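Local atomic coordinates of rutinosidase (Aspergillus niger, PDB entry 6I1A), a protein that hydrolyses rutinosides as a secreted family 5 glycoside hydrolase, and is probably related to the exo-1,3-beta-glucanases of cell-wall metabolism. Residues 15-20 / 331-336; 90-95 / 264-269; 135-140 / 146-151; 153-158 / 198-203. All coordinates share one frame; numbering follows the deposited sequence.

The contacts belong to one (beta/alpha) barrel and run from its floor to its rim. Contact 1 joins the N-terminal loop to the start of strand 334-337. Its centre lies 13 Å from that of contact 2, which crosses the barrel interior below the C-terminal mouth, where family 5 enzymes have their active site; the two touch through Ser336 OG and Arg92 CB, 3.9 Å apart. Strands 90-95 and 131-136 are neighbours, so contact 2 passes into contact 3, with Thr95 O 2.8 Å from His137 N. Contact 4, centred 12 Å beyond contact 3, ties two rim loops beside an N-linked glycan and lies 31 Å from contact 1, centre to centre.

Contact 1: 15-20 / 331-336; sequences IDWRTF and FSQGSS. With EDO (1,2-ethanediol), chain J.
Van der Waals contacts between Trp17, Phe20 and Gln333 carry this surface junction. The aliphatic part of Gln333 comes in at the edge of the indole, near its plane, with CB 4.1 Å from Trp17 CE3. Two backbone carbonyls press on the same chain: Trp17 O lies 3.2 Å from Gln333 CG, and Phe20 O lies 3.3 Å from Gln333 CB. The chain of Gln333 bends at chi2 (-56°), which keeps CG and CD near Trp17 O.

Within 15-20 the apolar side chains form a small cluster. Ile15 CD1 and Phe20 CD2 lie over one face of the Trp17 indole, both toward its rim, and the same methyl of Ile15 also sits over a face of the Phe20 ring. The fold is a TIM barrel, and both segments lie where parallel strands begin: 15-20 just before strand 22-26, and Gln333 just before strand 334-337. Trp17 lies at the floor, its NE1 hydrogen-bonded to Thr188 OG1 and its ring edge-to-face with Phe300.

Hydrogen bonds set the shape of the N-terminal loop. Asp16 OD1 accepts from Arg18 N at 2.9 Å, an Asx turn in which the N-H arrives from above the carboxylate plane. Asp16 O is gripped twice, by the backbone N of Thr19 and that of Phe20. A 1,2-ethanediol, probably from the crystallisation liquor, gives a further hydrogen bond from its O2 to Asp16 OD1 (2.8 Å) and lies at the edge of the Arg18 guanidinium, whose NH2 is bound by the carbonyls of Lys296 and Ala257.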
# COMPACT_ATOMS: atom_id res chain seq x y z
N ILE A 15 25.87 -22.26 4.01
CA ILE A 15 25.20 -21.73 2.80
C ILE A 15 25.49 -20.26 2.62
O ILE A 15 25.70 -19.49 3.63
CB ILE A 15 23.71 -22.07 2.79
CG1 ILE A 15 22.92 -21.20 3.75
CG2 ILE A 15 23.49 -23.58 3.04
CD1 ILE A 15 21.42 -21.19 3.38
N ASP A 16 25.49 -19.86 1.37
CA ASP A 16 25.56 -18.47 0.95
C ASP A 16 24.17 -18.10 0.46
O ASP A 16 23.76 -18.60 -0.56
CB ASP A 16 26.59 -18.28 -0.16
CG ASP A 16 26.75 -16.85 -0.58
OD1 ASP A 16 25.95 -16.00 -0.21
OD2 ASP A 16 27.74 -16.57 -1.30
N TRP A 17 23.43 -17.33 1.25
CA TRP A 17 22.05 -16.98 0.85
C TRP A 17 22.03 -16.24 -0.49
O TRP A 17 20.93 -16.02 -1.04
CB TRP A 17 21.37 -16.17 1.95
CG TRP A 17 20.69 -17.05 2.96
CD1 TRP A 17 21.10 -17.37 4.22
CD2 TRP A 17 19.42 -17.71 2.79
NE1 TRP A 17 20.23 -18.22 4.83
CE2 TRP A 17 19.15 -18.40 3.98
CE3 TRP A 17 18.48 -17.80 1.74
CZ2 TRP A 17 18.02 -19.21 4.15
CZ3 TRP A 17 17.34 -18.57 1.92
CH2 TRP A 17 17.08 -19.21 3.14
N ARG A 18 23.14 -15.70 -0.99
CA ARG A 18 23.15 -15.04 -2.30
C ARG A 18 22.98 -16.06 -3.43
O ARG A 18 22.57 -15.64 -4.53
CB ARG A 18 24.42 -14.19 -2.49
CG ARG A 18 24.44 -12.95 -1.62
CD ARG A 18 25.80 -12.23 -1.65
NE ARG A 18 25.89 -11.16 -0.64
CZ ARG A 18 25.23 -10.05 -0.75
NH1 ARG A 18 24.51 -9.79 -1.84
NH2 ARG A 18 25.32 -9.12 0.19
N THR A 19 23.38 -17.28 -3.22
CA THR A 19 23.30 -18.31 -4.29
C THR A 19 22.27 -19.39 -3.95
O THR A 19 21.81 -20.09 -4.89
CB THR A 19 24.69 -18.88 -4.56
OG1 THR A 19 25.22 -19.55 -3.42
CG2 THR A 19 25.62 -17.78 -5.00
N PHE A 20 21.98 -19.61 -2.69
CA PHE A 20 21.06 -20.70 -2.25
C PHE A 20 19.65 -20.35 -2.70
O PHE A 20 19.17 -19.23 -2.54
CB PHE A 20 21.16 -20.83 -0.74
CG PHE A 20 20.24 -21.87 -0.16
CD1 PHE A 20 20.59 -23.19 -0.15
CD2 PHE A 20 19.01 -21.50 0.35
CE1 PHE A 20 19.73 -24.17 0.35
CE2 PHE A 20 18.16 -22.46 0.87
CZ PHE A 20 18.52 -23.79 0.88
N PHE A 331 12.64 -13.90 -8.34
CA PHE A 331 13.02 -12.53 -7.94
C PHE A 331 13.65 -12.51 -6.54
O PHE A 331 14.12 -11.39 -6.13
CB PHE A 331 11.82 -11.61 -7.98
CG PHE A 331 11.30 -11.46 -9.39
CD1 PHE A 331 12.06 -10.83 -10.35
CD2 PHE A 331 10.05 -11.93 -9.72
CE1 PHE A 331 11.60 -10.76 -11.65
CE2 PHE A 331 9.60 -11.83 -11.02
CZ PHE A 331 10.36 -11.22 -11.96
N SER A 332 13.71 -13.63 -5.86
CA SER A 332 14.35 -13.71 -4.54
C SER A 332 14.91 -15.12 -4.40
O SER A 332 15.04 -15.87 -5.41
CB SER A 332 13.39 -13.26 -3.47
OG SER A 332 12.06 -13.72 -3.60
N GLN A 333 15.24 -15.58 -3.19
CA GLN A 333 15.88 -16.89 -3.03
C GLN A 333 14.92 -18.04 -2.73
O GLN A 333 15.35 -19.05 -2.28
CB GLN A 333 16.96 -16.82 -1.94
CG GLN A 333 17.93 -15.66 -2.09
CD GLN A 333 18.62 -15.64 -3.43
OE1 GLN A 333 19.19 -16.67 -3.84
NE2 GLN A 333 18.58 -14.52 -4.07
N GLY A 334 13.65 -17.81 -2.88
CA GLY A 334 12.64 -18.82 -2.56
C GLY A 334 11.70 -18.31 -1.49
O GLY A 334 11.61 -17.11 -1.25
N SER A 335 11.00 -19.23 -0.89
CA SER A 335 9.92 -18.89 0.03
C SER A 335 9.63 -20.06 0.96
O SER A 335 9.96 -21.20 0.65
CB SER A 335 8.68 -18.46 -0.73
OG SER A 335 8.21 -19.54 -1.57
N SER A 336 8.90 -19.74 2.02
CA SER A 336 8.36 -20.78 2.91
C SER A 336 6.91 -20.47 3.24
O SER A 336 6.57 -19.41 3.74
CB SER A 336 9.17 -21.02 4.21
OG SER A 336 9.53 -19.86 4.88
C1 EDO J . 24.50 -13.58 2.67
O1 EDO J . 24.34 -12.23 2.59
C2 EDO J . 25.96 -14.00 2.51
O2 EDO J . 26.51 -13.70 1.20

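Contact 2: 90-95 / 264-269; sequences VLRIPT and DTHHYY. With EDO (1,2-ethanediol), chain H.
The polar interior of the TIM barrel, below the C-terminal mouth where family 5 glycoside hydrolases have their active site, is spanned here by a salt bridge across the barrel, between strands 90-95 and 261-269. Strand 90-95 sends Arg92 inward and strand 261-269 sends Asp264 to meet it. Their backbones stay well apart, with Arg92 CA and Asp264 CA separated by 10.8 Å, and side chains alone span the gap. Arg92 does most of the reaching: CG is anti to the backbone N (chi1 177°) and the chain runs extended to NE.

Arg92 NH2 lies 3.2 Å from Asp264 OD2. The guanidinium and carboxylate planes are 77° apart, and one carboxylate oxygen, OD2, meets the guanidinium obliquely. The same oxygen takes a hydrogen bond from His266 NE2 at 2.9 Å, entering from above the carboxylate plane. His266 in turn directs the edge of its imidazole to one face of the Arg92 guanidinium.

Further partners fix both groups. Arg92 also forms salt bridges with Glu190 and Glu303 and hydrogen bonds with Asn26 and Asn193, so its position is set from several directions, while His266 ND1 is hydrogen-bonded to Glu194 OE2. At that imidazole edge, His266 NE2 comes within 3.4 Å of Arg92 NH2, at an angle too poor for a hydrogen bond.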
# COMPACT_ATOMS: atom_id res chain seq x y z
N VAL A 90 13.47 -26.60 2.86
CA VAL A 90 13.73 -25.63 3.96
C VAL A 90 12.61 -25.72 4.97
O VAL A 90 11.42 -25.78 4.54
CB VAL A 90 13.79 -24.20 3.41
CG1 VAL A 90 13.98 -23.19 4.52
CG2 VAL A 90 14.89 -24.09 2.38
N LEU A 91 12.92 -25.73 6.25
CA LEU A 91 11.94 -25.66 7.32
C LEU A 91 12.15 -24.39 8.09
O LEU A 91 13.26 -24.19 8.63
CB LEU A 91 12.01 -26.86 8.27
CG LEU A 91 11.85 -28.25 7.63
CD1 LEU A 91 12.14 -29.36 8.62
CD2 LEU A 91 10.49 -28.41 7.01
N ARG A 92 11.16 -23.53 8.15
CA ARG A 92 11.20 -22.36 9.05
C ARG A 92 10.43 -22.74 10.28
O ARG A 92 9.25 -23.21 10.19
CB ARG A 92 10.60 -21.14 8.39
CG ARG A 92 10.56 -19.93 9.32
CD ARG A 92 10.32 -18.64 8.58
NE ARG A 92 10.30 -17.41 9.36
CZ ARG A 92 9.24 -16.82 9.89
NH1 ARG A 92 8.02 -17.36 9.81
NH2 ARG A 92 9.40 -15.62 10.46
N ILE A 93 11.02 -22.63 11.47
CA ILE A 93 10.47 -23.12 12.72
C ILE A 93 10.26 -21.99 13.71
O ILE A 93 11.23 -21.58 14.41
CB ILE A 93 11.28 -24.29 13.32
CG1 ILE A 93 11.63 -25.35 12.29
CG2 ILE A 93 10.52 -24.83 14.50
CD1 ILE A 93 12.40 -26.53 12.80
N PRO A 94 9.05 -21.43 13.81
CA PRO A 94 8.73 -20.41 14.79
C PRO A 94 8.72 -21.01 16.20
O PRO A 94 8.11 -22.05 16.44
CB PRO A 94 7.33 -19.92 14.39
CG PRO A 94 7.24 -20.29 12.95
CD PRO A 94 7.95 -21.62 12.83
N THR A 95 9.41 -20.33 17.11
CA THR A 95 9.46 -20.71 18.53
C THR A 95 9.05 -19.51 19.37
O THR A 95 9.25 -18.34 18.96
CB THR A 95 10.86 -21.19 18.90
OG1 THR A 95 11.85 -20.14 18.85
CG2 THR A 95 11.35 -22.34 18.05
N ASP A 264 14.01 -11.46 5.48
CA ASP A 264 12.79 -12.30 5.45
C ASP A 264 11.62 -11.37 5.20
O ASP A 264 11.28 -10.51 6.06
CB ASP A 264 12.61 -12.99 6.78
CG ASP A 264 11.30 -13.74 6.93
OD1 ASP A 264 10.59 -13.84 5.91
OD2 ASP A 264 10.98 -14.29 8.04
N THR A 265 11.01 -11.45 4.02
CA THR A 265 9.80 -10.69 3.72
C THR A 265 8.55 -11.55 3.88
O THR A 265 8.61 -12.75 3.63
CB THR A 265 9.85 -10.09 2.31
OG1 THR A 265 10.09 -11.17 1.39
CG2 THR A 265 10.90 -9.00 2.20
N HIS A 266 7.49 -10.94 4.39
CA HIS A 266 6.23 -11.67 4.61
C HIS A 266 5.17 -11.03 3.72
O HIS A 266 4.94 -9.83 3.83
CB HIS A 266 5.78 -11.56 6.08
CG HIS A 266 6.66 -12.29 7.01
ND1 HIS A 266 6.40 -12.34 8.39
CD2 HIS A 266 7.77 -13.01 6.81
CE1 HIS A 266 7.35 -13.06 8.97
NE2 HIS A 266 8.24 -13.48 8.04
N HIS A 267 4.57 -11.80 2.83
CA HIS A 267 3.58 -11.27 1.86
C HIS A 267 2.26 -12.02 1.97
O HIS A 267 2.23 -13.22 1.66
CB HIS A 267 4.13 -11.40 0.41
CG HIS A 267 5.36 -10.59 0.16
ND1 HIS A 267 5.46 -9.27 0.49
CD2 HIS A 267 6.55 -10.98 -0.37
CE1 HIS A 267 6.68 -8.85 0.12
NE2 HIS A 267 7.38 -9.87 -0.39
N TYR A 268 1.24 -11.30 2.37
CA TYR A 268 -0.12 -11.84 2.53
C TYR A 268 -1.11 -10.98 1.80
O TYR A 268 -0.86 -9.82 1.45
CB TYR A 268 -0.46 -11.92 4.03
CG TYR A 268 0.29 -12.99 4.78
CD1 TYR A 268 -0.03 -14.32 4.60
CD2 TYR A 268 1.32 -12.68 5.67
CE1 TYR A 268 0.57 -15.33 5.33
CE2 TYR A 268 1.90 -13.69 6.42
CZ TYR A 268 1.54 -15.00 6.24
OH TYR A 268 2.08 -15.99 7.07
N TYR A 269 -2.27 -11.58 1.55
CA TYR A 269 -3.30 -11.01 0.64
C TYR A 269 -4.70 -11.07 1.22
O TYR A 269 -5.63 -10.71 0.49
CB TYR A 269 -3.23 -11.72 -0.70
CG TYR A 269 -1.84 -11.71 -1.25
CD1 TYR A 269 -1.27 -10.62 -1.89
CD2 TYR A 269 -1.05 -12.84 -1.11
CE1 TYR A 269 0.05 -10.60 -2.29
CE2 TYR A 269 0.28 -12.84 -1.50
CZ TYR A 269 0.85 -11.72 -2.08
OH TYR A 269 2.15 -11.68 -2.46
C1 EDO H . 12.74 -6.00 4.88
O1 EDO H . 12.15 -4.85 5.41
C2 EDO H . 11.90 -7.15 5.24
O2 EDO H . 12.57 -8.03 5.99

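Contact 3: 135-140 / 146-151; sequences DTHSLP and LTIGEA. With EDO (1,2-ethanediol), chain I; EDO (1,2-ethanediol), chain V.
His137 lays its imidazole obliquely against the branched part of Ile148, with CD2 3.7 Å from Ile148 CB and NE2 4.0 Å from Ile148 CG2. In the TIM barrel this is the start of the loop that follows strand 131-136 and leads to helix 161-179, at the C-terminal end of the strands, where the active-site face of such barrels lies. Here the chain doubles back on itself, and the short 3-10 segment 147-149 packs against residues just past the strand.

The imidazole is held from its far side: His137 ND1 gives a hydrogen bond to Asp135 OD2, on the syn side of the carboxylate and 2.6 Å away. Asp135 OD2 also makes a long, weak ion pair with Arg92, which connects this loop to the barrel interior.

Backbone and small side chains bring the segments very near. Ser138 CB rests on the carbonyl of Gly149, 3.3 Å from its O, and that oxygen accepts a weak hydrogen bond from Leu139 N. The carbonyls His137 O and Ile148 O approach to 3.0 Å, a close meeting of two acceptors. A water, donating to Ile148 O and hydrogen-bonded to Ser138 OG, probably eases this.

Glu150 extends along the other end of the contact, CG anti to the backbone N (chi1 173°), and its carboxylate is bound by Tyr97 OH, Gly141 N and His154 ND1. That reach places Glu150 OE2 3.7 Å from Pro140 CA.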
# COMPACT_ATOMS: atom_id res chain seq x y z
N ASP A 135 13.45 -19.41 14.25
CA ASP A 135 12.86 -18.08 14.42
C ASP A 135 12.42 -17.89 15.87
O ASP A 135 11.58 -18.68 16.37
CB ASP A 135 11.70 -17.99 13.42
CG ASP A 135 10.63 -16.99 13.76
OD1 ASP A 135 10.88 -15.91 14.31
OD2 ASP A 135 9.46 -17.32 13.36
N THR A 136 12.92 -16.86 16.54
CA THR A 136 12.41 -16.45 17.85
C THR A 136 11.22 -15.52 17.61
O THR A 136 11.43 -14.30 17.43
CB THR A 136 13.52 -15.89 18.75
OG1 THR A 136 14.17 -14.83 18.08
CG2 THR A 136 14.54 -16.97 19.02
N HIS A 137 10.03 -16.12 17.49
CA HIS A 137 8.83 -15.43 17.00
C HIS A 137 8.36 -14.35 17.95
O HIS A 137 7.88 -13.29 17.51
CB HIS A 137 7.76 -16.50 16.78
CG HIS A 137 6.84 -16.26 15.63
ND1 HIS A 137 7.31 -16.19 14.35
CD2 HIS A 137 5.47 -16.30 15.56
CE1 HIS A 137 6.28 -16.09 13.55
NE2 HIS A 137 5.15 -16.16 14.23
N SER A 138 8.53 -14.60 19.25
CA SER A 138 8.28 -13.62 20.32
C SER A 138 9.60 -13.28 21.01
O SER A 138 10.50 -14.12 21.04
CB SER A 138 7.29 -14.14 21.35
OG SER A 138 7.54 -15.50 21.69
N LEU A 139 9.63 -12.11 21.62
CA LEU A 139 10.76 -11.72 22.52
C LEU A 139 10.16 -11.15 23.79
O LEU A 139 9.02 -10.68 23.82
CB LEU A 139 11.68 -10.70 21.87
CG LEU A 139 12.44 -11.17 20.63
CD1 LEU A 139 13.19 -10.01 20.00
CD2 LEU A 139 13.38 -12.33 20.98
N PRO A 140 10.92 -11.21 24.91
CA PRO A 140 10.45 -10.71 26.18
C PRO A 140 9.90 -9.30 26.11
O PRO A 140 10.51 -8.40 25.52
CB PRO A 140 11.70 -10.83 27.09
CG PRO A 140 12.45 -12.02 26.49
CD PRO A 140 12.25 -11.84 25.00
N LEU A 146 0.68 -8.37 19.61
CA LEU A 146 -0.08 -9.51 19.13
C LEU A 146 0.38 -10.76 19.88
O LEU A 146 1.54 -10.77 20.41
CB LEU A 146 0.09 -9.75 17.63
CG LEU A 146 -0.39 -8.58 16.77
CD1 LEU A 146 0.12 -8.76 15.36
CD2 LEU A 146 -1.93 -8.43 16.80
N THR A 147 -0.42 -11.83 19.83
CA THR A 147 -0.01 -13.10 20.49
C THR A 147 1.37 -13.55 19.98
O THR A 147 2.21 -14.05 20.78
CB THR A 147 -1.04 -14.22 20.23
OG1 THR A 147 -0.63 -15.41 20.91
CG2 THR A 147 -1.29 -14.48 18.76
N ILE A 148 1.64 -13.38 18.70
CA ILE A 148 2.86 -13.91 18.09
C ILE A 148 4.10 -13.19 18.67
O ILE A 148 5.17 -13.82 18.72
CB ILE A 148 2.84 -13.83 16.57
CG1 ILE A 148 2.51 -12.44 16.07
CG2 ILE A 148 1.83 -14.85 16.03
CD1 ILE A 148 2.81 -12.21 14.57
N GLY A 149 3.98 -11.94 19.13
CA GLY A 149 5.10 -11.14 19.61
C GLY A 149 5.40 -11.42 21.09
O GLY A 149 6.49 -10.98 21.53
N GLU A 150 4.45 -11.99 21.82
CA GLU A 150 4.53 -12.44 23.24
C GLU A 150 3.09 -12.63 23.72
O GLU A 150 2.77 -13.65 24.35
CB GLU A 150 5.19 -11.42 24.18
CG GLU A 150 5.08 -11.88 25.65
CD GLU A 150 5.83 -10.98 26.60
OE1 GLU A 150 5.43 -9.83 26.87
OE2 GLU A 150 6.92 -11.43 27.07
N ALA A 151 2.25 -11.62 23.56
CA ALA A 151 0.85 -11.59 24.05
C ALA A 151 0.12 -10.39 23.48
O ALA A 151 0.72 -9.34 23.17
CB ALA A 151 0.82 -11.52 25.56
C1 EDO I . -4.13 -11.69 18.69
O1 EDO I . -3.11 -11.14 19.47
C2 EDO I . -5.12 -10.69 18.39
O2 EDO I . -5.88 -10.29 19.52
C1 EDO V . 8.48 -11.42 29.88
O1 EDO V . 9.49 -10.95 30.81
C2 EDO V . 7.04 -10.98 30.08
O2 EDO V . 6.65 -9.65 29.57
O HOH W 1 5.52 -16.45 19.92

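Contact 4: 153-158 / 198-203; sequences GHWYWF and NNTNMV. With NAG (2-acetamido-2-deoxy-beta-D-glucopyranose), chain F; NAG (2-acetamido-2-deoxy-beta-D-glucopyranose), chain D; NAG (2-acetamido-2-deoxy-beta-D-glucopyranose), chain B; EDO (1,2-ethanediol), chain O.
A single side-chain hydrogen bond joins two loops on the rim of the TIM barrel: residues 153-158 lead into helix 161-179, while the loop of residues 198-203 runs toward helix 213-233. Trp155 NE1 donates to Asn199 OD1 at 2.9 Å, with an N-H...O angle of 151°. The oxygen lies in the plane of the indole, at its edge. The amide plane is turned 74° from the ring, and the donor is tilted somewhat out of the carbonyl plane.

Asn199 has further partners. Its CG lies between the backbone N and carbonyl carbon (chi1 63°), which turns the amide toward the indole, and its ND2 is hydrogen-bonded to Asn144 O and weakly to Met202 SD. Beside it, Thr200 CG2 meets the indole obliquely, 4.1 Å from Trp155 CH2. A 1,2-ethanediol, probably from the crystallisation liquor, lies at the edge of the ring near CH2 and donates from O2 to Asn199 O.

Segment 198-203 also carries sugar: Asn198 ND2 is covalently bound to C1 of an N-acetylglucosamine. Further along, Asn201 OD1 accepts from Val203 N at 3.1 Å in an Asx turn, and Asn201 packs on Asn201 of the second subunit. On the inner side of the 153-158 loop, Trp157 packs against His163 of helix 161-179, and both Trp157 and Phe158 rest on Val219 of helix 213-233.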
# COMPACT_ATOMS: atom_id res chain seq x y z
N GLY A 153 -1.63 -7.06 23.29
CA GLY A 153 -1.47 -5.82 24.03
C GLY A 153 -0.08 -5.60 24.59
O GLY A 153 0.11 -4.55 25.22
N HIS A 154 0.93 -6.44 24.28
CA HIS A 154 2.30 -6.27 24.80
C HIS A 154 3.22 -5.65 23.76
O HIS A 154 3.53 -6.32 22.76
CB HIS A 154 2.91 -7.58 25.29
CG HIS A 154 2.25 -8.21 26.48
ND1 HIS A 154 2.95 -9.13 27.26
CD2 HIS A 154 1.02 -8.10 27.01
CE1 HIS A 154 2.11 -9.58 28.18
NE2 HIS A 154 0.94 -8.97 28.11
N TRP A 155 3.67 -4.45 24.02
CA TRP A 155 4.70 -3.72 23.22
C TRP A 155 5.87 -3.28 24.09
O TRP A 155 6.63 -2.44 23.70
CB TRP A 155 4.08 -2.52 22.51
CG TRP A 155 3.17 -2.73 21.35
CD1 TRP A 155 3.57 -2.81 20.04
CD2 TRP A 155 1.74 -2.76 21.36
NE1 TRP A 155 2.47 -2.87 19.25
CE2 TRP A 155 1.33 -2.84 20.01
CE3 TRP A 155 0.76 -2.71 22.36
CZ2 TRP A 155 -0.01 -2.88 19.61
CZ3 TRP A 155 -0.56 -2.71 21.97
CH2 TRP A 155 -0.94 -2.81 20.61
N TYR A 156 6.00 -3.93 25.26
CA TYR A 156 6.97 -3.48 26.26
C TYR A 156 8.42 -3.66 25.84
O TYR A 156 9.32 -3.02 26.43
CB TYR A 156 6.74 -4.19 27.61
CG TYR A 156 5.32 -4.08 28.15
CD1 TYR A 156 4.89 -2.85 28.70
CD2 TYR A 156 4.39 -5.08 28.07
CE1 TYR A 156 3.60 -2.72 29.23
CE2 TYR A 156 3.09 -4.97 28.59
CZ TYR A 156 2.71 -3.76 29.13
OH TYR A 156 1.41 -3.62 29.59
N TRP A 157 8.70 -4.51 24.87
CA TRP A 157 10.08 -4.76 24.42
C TRP A 157 10.79 -3.48 23.97
O TRP A 157 11.99 -3.30 24.22
CB TRP A 157 10.05 -5.78 23.31
CG TRP A 157 11.37 -6.15 22.71
CD1 TRP A 157 12.19 -7.14 23.14
CD2 TRP A 157 11.94 -5.63 21.50
NE1 TRP A 157 13.28 -7.24 22.31
CE2 TRP A 157 13.13 -6.35 21.26
CE3 TRP A 157 11.57 -4.67 20.56
CZ2 TRP A 157 13.99 -6.10 20.20
CZ3 TRP A 157 12.39 -4.46 19.47
CH2 TRP A 157 13.55 -5.19 19.26
N PHE A 158 10.08 -2.60 23.26
CA PHE A 158 10.69 -1.41 22.69
C PHE A 158 11.30 -0.51 23.78
O PHE A 158 10.61 -0.19 24.77
CB PHE A 158 9.68 -0.59 21.87
CG PHE A 158 9.30 -1.29 20.58
CD1 PHE A 158 10.05 -1.07 19.45
CD2 PHE A 158 8.17 -2.07 20.51
CE1 PHE A 158 9.77 -1.76 18.28
CE2 PHE A 158 7.84 -2.71 19.32
CZ PHE A 158 8.64 -2.53 18.21
N ASN A 198 3.39 0.68 15.94
CA ASN A 198 2.36 1.68 15.54
C ASN A 198 1.11 0.99 15.06
O ASN A 198 0.34 1.60 14.26
CB ASN A 198 2.89 2.62 14.49
CG ASN A 198 2.00 3.83 14.32
OD1 ASN A 198 1.48 4.37 15.30
ND2 ASN A 198 1.79 4.23 13.04
N ASN A 199 0.80 -0.20 15.56
CA ASN A 199 -0.34 -1.02 15.10
C ASN A 199 -1.48 -1.09 16.13
O ASN A 199 -2.25 -2.06 16.09
CB ASN A 199 0.14 -2.39 14.65
CG ASN A 199 0.77 -3.19 15.77
OD1 ASN A 199 1.63 -2.63 16.45
ND2 ASN A 199 0.37 -4.43 15.92
N THR A 200 -1.68 -0.05 16.93
CA THR A 200 -2.88 -0.06 17.80
C THR A 200 -4.14 -0.04 16.94
O THR A 200 -5.10 -0.73 17.31
CB THR A 200 -2.90 1.10 18.79
OG1 THR A 200 -2.85 2.30 18.06
CG2 THR A 200 -1.71 1.07 19.70
N ASN A 201 -4.08 0.59 15.77
CA ASN A 201 -5.13 0.43 14.73
C ASN A 201 -4.54 -0.55 13.71
O ASN A 201 -3.53 -0.24 13.06
CB ASN A 201 -5.49 1.77 14.11
CG ASN A 201 -6.66 1.61 13.17
OD1 ASN A 201 -6.86 0.57 12.54
ND2 ASN A 201 -7.42 2.69 13.02
N MET A 202 -5.08 -1.76 13.68
CA MET A 202 -4.50 -2.84 12.87
C MET A 202 -4.67 -2.62 11.36
O MET A 202 -4.09 -3.41 10.57
CB MET A 202 -5.06 -4.21 13.29
CG MET A 202 -4.41 -4.67 14.61
SD MET A 202 -2.69 -5.23 14.35
CE MET A 202 -2.92 -6.80 13.51
N VAL A 203 -5.32 -1.54 10.91
CA VAL A 203 -5.36 -1.26 9.48
C VAL A 203 -3.95 -1.06 8.92
O VAL A 203 -3.74 -1.30 7.70
CB VAL A 203 -6.28 -0.07 9.19
CG1 VAL A 203 -5.70 1.28 9.63
CG2 VAL A 203 -6.64 -0.09 7.72
C1 NAG F . 0.91 5.36 12.80
C2 NAG F . 1.45 6.27 11.68
C3 NAG F . 0.34 7.33 11.35
C4 NAG F . -0.97 6.65 11.01
C5 NAG F . -1.40 5.80 12.18
C6 NAG F . -2.69 5.08 11.92
C7 NAG F . 3.86 6.56 11.59
C8 NAG F . 5.04 7.41 12.05
N2 NAG F . 2.69 6.89 12.08
O3 NAG F . 0.78 8.06 10.18
O4 NAG F . -1.99 7.69 10.88
O5 NAG F . -0.34 4.81 12.39
O6 NAG F . -3.22 4.46 13.09
O7 NAG F . 4.03 5.58 10.85
C1 NAG D . 10.94 -3.00 31.12
C2 NAG D . 11.33 -2.30 32.41
C3 NAG D . 10.84 -3.19 33.55
C4 NAG D . 9.37 -3.43 33.41
C5 NAG D . 8.98 -4.08 32.08
C6 NAG D . 7.46 -4.14 31.84
C7 NAG D . 13.32 -0.92 32.46
C8 NAG D . 14.81 -0.98 32.56
N2 NAG D . 12.74 -2.10 32.49
O3 NAG D . 11.00 -2.45 34.81
O4 NAG D . 8.92 -4.38 34.43
O5 NAG D . 9.54 -3.26 31.05
O6 NAG D . 7.28 -5.01 30.71
O7 NAG D . 12.66 0.12 32.37
C1 NAG B . -12.41 1.22 6.06
C2 NAG B . -11.97 -0.17 5.67
C3 NAG B . -11.45 -0.95 6.92
C4 NAG B . -10.41 -0.14 7.61
C5 NAG B . -10.90 1.24 7.95
C6 NAG B . -9.83 2.06 8.53
C7 NAG B . -13.16 -1.14 3.75
C8 NAG B . -14.24 -2.00 3.21
N2 NAG B . -13.08 -0.91 5.07
O3 NAG B . -10.90 -2.21 6.45
O4 NAG B . -9.99 -0.77 8.87
O5 NAG B . -11.31 1.88 6.67
O6 NAG B . -10.35 3.29 9.10
O7 NAG B . -12.29 -0.72 2.99
C1 EDO O . -3.60 -5.78 19.41
O1 EDO O . -4.98 -5.79 19.05
C2 EDO O . -2.91 -4.97 18.38
O2 EDO O . -3.51 -3.70 18.14